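Local atomic coordinates of precorrin-8x Methyl Mutase (Thermus thermophilus, PDB entry 1V9C), a protein that probably acts as a precorrin-8X methylmutase, moving a methyl group within the corrin precursor to give hydrogenobyrinate during cobalamin (vitamin B12) biosynthesis. Residues L60-Q64 against L200-A204; L126-G132 against A151-L157. All blocks are in the same frame, centred on the assembly; numbering follows the deposited sequence.

Contact 1: residues L60-Q64 against L200-A204; sequences LKAIQ and LIRLA. With SO4 (sulfate ion), chain F.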
# COMPACT_ATOMS: atom_id res chain seq x y z
N LEU B 60 -7.79 -1.50 20.76
CA LEU B 60 -7.42 -2.79 21.36
C LEU B 60 -8.68 -3.53 21.81
O LEU B 60 -8.86 -4.72 21.54
CB LEU B 60 -6.50 -2.58 22.56
CG LEU B 60 -5.31 -1.62 22.37
CD1 LEU B 60 -4.31 -1.86 23.47
CD2 LEU B 60 -4.67 -1.84 21.01
N LYS B 61 -9.53 -2.80 22.52
CA LYS B 61 -10.78 -3.33 23.03
C LYS B 61 -11.60 -3.96 21.89
O LYS B 61 -12.08 -5.08 22.01
CB LYS B 61 -11.57 -2.20 23.71
CG LYS B 61 -13.09 -2.34 23.67
CD LYS B 61 -13.62 -3.39 24.64
CE LYS B 61 -15.15 -3.40 24.62
NZ LYS B 61 -15.75 -4.29 25.65
N ALA B 62 -11.73 -3.23 20.78
CA ALA B 62 -12.49 -3.75 19.65
C ALA B 62 -11.78 -4.97 19.07
O ALA B 62 -12.41 -5.98 18.76
CB ALA B 62 -12.64 -2.68 18.59
N ILE B 63 -10.47 -4.87 18.93
CA ILE B 63 -9.70 -5.98 18.40
C ILE B 63 -10.00 -7.24 19.22
O ILE B 63 -10.33 -8.29 18.67
CB ILE B 63 -8.19 -5.69 18.46
CG1 ILE B 63 -7.84 -4.60 17.46
CG2 ILE B 63 -7.41 -6.93 18.18
CD1 ILE B 63 -6.46 -4.04 17.67
N GLN B 64 -9.88 -7.11 20.54
CA GLN B 64 -10.12 -8.21 21.47
C GLN B 64 -11.56 -8.70 21.50
O GLN B 64 -11.81 -9.87 21.82
CB GLN B 64 -9.69 -7.78 22.87
CG GLN B 64 -8.20 -7.71 23.03
CD GLN B 64 -7.78 -7.03 24.30
OE1 GLN B 64 -6.60 -7.00 24.65
NE2 GLN B 64 -8.75 -6.47 25.01
N LEU B 200 -2.03 -2.21 16.11
CA LEU B 200 -3.10 -2.36 17.10
C LEU B 200 -3.24 -3.80 17.53
O LEU B 200 -3.38 -4.07 18.72
CB LEU B 200 -4.42 -1.83 16.55
CG LEU B 200 -4.42 -0.30 16.43
CD1 LEU B 200 -5.73 0.20 15.84
CD2 LEU B 200 -4.16 0.28 17.80
N ILE B 201 -3.18 -4.72 16.57
CA ILE B 201 -3.28 -6.12 16.88
C ILE B 201 -2.15 -6.59 17.79
O ILE B 201 -2.39 -7.28 18.78
CB ILE B 201 -3.28 -6.98 15.61
CG1 ILE B 201 -4.60 -6.80 14.86
CG2 ILE B 201 -3.05 -8.44 15.97
CD1 ILE B 201 -4.69 -7.58 13.55
N ARG B 202 -0.92 -6.21 17.46
CA ARG B 202 0.24 -6.60 18.26
C ARG B 202 0.16 -6.07 19.69
O ARG B 202 0.53 -6.75 20.63
CB ARG B 202 1.54 -6.11 17.61
CG ARG B 202 2.79 -6.41 18.41
CD ARG B 202 3.07 -7.90 18.45
NE ARG B 202 4.28 -8.22 19.22
CZ ARG B 202 5.51 -7.80 18.90
NH1 ARG B 202 5.72 -7.04 17.84
NH2 ARG B 202 6.53 -8.15 19.67
N LEU B 203 -0.32 -4.83 19.85
CA LEU B 203 -0.45 -4.23 21.18
C LEU B 203 -1.51 -5.00 21.95
O LEU B 203 -1.36 -5.24 23.14
CB LEU B 203 -0.88 -2.77 21.08
CG LEU B 203 0.17 -1.66 21.00
CD1 LEU B 203 -0.51 -0.34 20.64
CD2 LEU B 203 0.89 -1.55 22.33
N ALA B 204 -2.57 -5.38 21.26
CA ALA B 204 -3.66 -6.10 21.88
C ALA B 204 -3.18 -7.48 22.31
O ALA B 204 -3.42 -7.90 23.44
CB ALA B 204 -4.80 -6.23 20.91
S SO4 F . 4.08 -8.34 14.56
O1 SO4 F . 3.11 -7.96 13.52
O2 SO4 F . 3.56 -9.47 15.35
O3 SO4 F . 4.34 -7.19 15.43
O4 SO4 F . 5.35 -8.74 13.91
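I63 and L60 reach from one helix onto L200, I201, L203 and A204 of another. The two short helical segments cross at 79°, with their axes 9.0 Å apart. The contact is apolar packing, and no hydrogen bond joins the segments.

I63 points its CB at the second helix, and its two branches divide the work. CG2 lies anti to the backbone N and packs on A204 CB at 3.8 Å. It also lies more loosely beside CG1 of I201. CG1 is turned beside the backbone N (chi1 -70°) and leans towards the sheet, onto I130. The chain then runs on extended, which carries CD1 into the backbone of the second helix. CD1 sits only 3.2 Å from L200 CB, tighter than usual for two carbons, and it lies 3.5 Å from I201 N. The side chains of I63 and L200 cross at about a right angle.

L60 comes in mainly through one methyl, CD2. This methyl lies 3.4 Å from L200 O, a carbonyl already used by A204 N in the helix. It also touches L200 CD2 and, at 3.9 Å, L203 CB. L60 CB packs loosely on A204 CB, where the two backbones come nearest. At the exposed border, Q64 OE1 approaches A204 O without a hydrogen bond.

R202 takes no part in the packing, its CB being directed away from helix 55-65. Its NH1 gives a bent hydrogen bond of 2.8 Å (136° at the hydrogen) to O3 of a sulfate, which lies at the guanidinium edge. The sulfate probably came from the crystallisation liquor. R35 also binds it, and D206 forms a salt bridge with R202 NE.

Helices 55-65 and 190-205 thus pack together over the face of the sheet that carries I130. F88 of helix 82-88 covers I63, Q64 and A204, and L87 touches I201.

Contact 2: residues L126-G132 against A151-L157; sequences LDGAIVG and ARPALVL
D127 and R152 meet just before two parallel strands, which belong to a beta-alpha-beta crossover. Strand 130-133 leads through helix 137-147 to strand 155-158 in the doubly wound alpha/beta fold.

Before the strands, D127 turns its carboxylate beside its own backbone N (chi1 -65°). OD1 then accepts R152 N at 2.7 Å, nearly along its C-O axis. R152 O is used in turn by G128 N, at 3.1 Å. G128 has the positive phi of the third residue in a type II turn from L126 to A129. These two bonds tie the turn to the other chain segment.

A129 O has two donors. L155 N makes the straighter bond, 3.2 Å, tilted from the carbonyl plane. A154 N is nearer but badly angled, so its bond is weak. The helix-like backbone at A154 brings both N-H groups to the one oxygen.

In the strands proper, V131 supplies both of its backbone polar groups. V131 N donates to L155 O at 2.8 Å, and V131 O accepts L157 N at 2.8 Å in an almost straight bond. I130 and G132 bond the other way, to R68, L70 and D72 along and around strand 69-71.

I130, L155 and L157 face helix 190-205. V131 and V156 lie on the opposite face, where V131 meets F139 and L143 of the crossover helix. On this side V131 CG2 rests 4.0 Å from P153 CB. Further out, L126 CD1 touches A151 CB at 3.8 Å.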
# COMPACT_ATOMS: atom_id res chain seq x y z
N LEU B 126 -21.41 -1.19 11.02
CA LEU B 126 -20.68 -0.04 11.52
C LEU B 126 -20.52 0.03 13.01
O LEU B 126 -19.52 0.54 13.52
CB LEU B 126 -21.33 1.26 11.04
CG LEU B 126 -21.25 1.56 9.56
CD1 LEU B 126 -21.92 2.89 9.30
CD2 LEU B 126 -19.80 1.60 9.12
N ASP B 127 -21.51 -0.47 13.74
CA ASP B 127 -21.45 -0.42 15.18
C ASP B 127 -20.51 -1.48 15.75
O ASP B 127 -20.69 -2.68 15.52
CB ASP B 127 -22.85 -0.54 15.77
CG ASP B 127 -23.74 0.65 15.41
OD1 ASP B 127 -23.37 1.80 15.74
OD2 ASP B 127 -24.80 0.43 14.78
N GLY B 128 -19.50 -1.00 16.48
CA GLY B 128 -18.51 -1.88 17.08
C GLY B 128 -17.35 -2.15 16.14
O GLY B 128 -16.38 -2.81 16.52
N ALA B 129 -17.43 -1.63 14.92
CA ALA B 129 -16.38 -1.88 13.94
C ALA B 129 -15.23 -0.89 13.88
O ALA B 129 -15.34 0.26 14.31
CB ALA B 129 -17.01 -1.99 12.57
N ILE B 130 -14.10 -1.38 13.37
CA ILE B 130 -12.92 -0.57 13.19
C ILE B 130 -12.95 -0.31 11.70
O ILE B 130 -12.97 -1.25 10.90
CB ILE B 130 -11.63 -1.34 13.57
CG1 ILE B 130 -11.56 -1.48 15.09
CG2 ILE B 130 -10.40 -0.58 13.06
CD1 ILE B 130 -10.52 -2.48 15.57
N VAL B 131 -12.99 0.96 11.31
CA VAL B 131 -13.05 1.32 9.91
C VAL B 131 -11.73 1.87 9.40
O VAL B 131 -11.16 2.78 9.99
CB VAL B 131 -14.14 2.38 9.66
CG1 VAL B 131 -14.26 2.65 8.17
CG2 VAL B 131 -15.48 1.88 10.22
N GLY B 132 -11.24 1.29 8.31
CA GLY B 132 -9.97 1.71 7.74
C GLY B 132 -10.13 2.34 6.38
O GLY B 132 -10.53 1.69 5.42
N ALA B 151 -24.62 6.11 13.72
CA ALA B 151 -23.66 5.03 13.51
C ALA B 151 -22.53 5.21 14.54
O ALA B 151 -22.05 6.33 14.74
CB ALA B 151 -23.11 5.10 12.09
N ARG B 152 -22.14 4.12 15.20
CA ARG B 152 -21.08 4.18 16.21
C ARG B 152 -19.96 3.14 16.02
O ARG B 152 -19.92 2.10 16.70
CB ARG B 152 -21.68 4.05 17.62
CG ARG B 152 -22.64 5.18 17.99
CD ARG B 152 -22.02 6.55 17.72
NE ARG B 152 -22.95 7.65 17.96
CZ ARG B 152 -22.79 8.89 17.50
NH1 ARG B 152 -21.73 9.19 16.76
NH2 ARG B 152 -23.69 9.82 17.78
N PRO B 153 -19.04 3.40 15.09
CA PRO B 153 -17.92 2.47 14.84
C PRO B 153 -17.02 2.53 16.07
O PRO B 153 -16.88 3.57 16.69
CB PRO B 153 -17.24 3.07 13.61
CG PRO B 153 -18.32 3.86 12.94
CD PRO B 153 -19.04 4.50 14.10
N ALA B 154 -16.40 1.41 16.42
CA ALA B 154 -15.52 1.41 17.58
C ALA B 154 -14.36 2.36 17.36
O ALA B 154 -13.96 3.08 18.28
CB ALA B 154 -14.99 -0.00 17.86
N LEU B 155 -13.82 2.39 16.14
CA LEU B 155 -12.70 3.27 15.81
C LEU B 155 -12.59 3.52 14.31
O LEU B 155 -12.88 2.65 13.50
CB LEU B 155 -11.38 2.66 16.30
CG LEU B 155 -10.07 3.30 15.78
CD1 LEU B 155 -9.90 4.74 16.31
CD2 LEU B 155 -8.91 2.43 16.23
N VAL B 156 -12.15 4.72 13.95
CA VAL B 156 -12.01 5.07 12.54
C VAL B 156 -10.62 5.59 12.19
O VAL B 156 -10.15 6.57 12.76
CB VAL B 156 -13.05 6.16 12.13
CG1 VAL B 156 -12.85 6.55 10.66
CG2 VAL B 156 -14.45 5.65 12.34
N LEU B 157 -9.96 4.91 11.26
CA LEU B 157 -8.63 5.30 10.81
C LEU B 157 -8.82 6.13 9.53
O LEU B 157 -9.09 5.59 8.46
CB LEU B 157 -7.79 4.05 10.54
CG LEU B 157 -7.59 3.07 11.69
CD1 LEU B 157 -6.76 1.89 11.22
CD2 LEU B 157 -6.92 3.76 12.86

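Contact 1 lies on the face of the sheet that carries I130 and L155 in contact 2. The centres of the two contacts are 14 Å apart, and they meet directly. A62, on helix 55-65, sets its CB 3.6 Å from A154 CB and 3.7 Å from I130 CD1. From helix 190-205, L200 CD1 reaches L155 CD2 at 3.9 Å. On this face helix 190-205 covers both strands, while helix 55-65 lies over I130 and the A154 loop. In sequence, both segments of contact 2 fall between those of contact 1. R202 binds the sulfate from a part of helix 190-205 that does not touch 60-64.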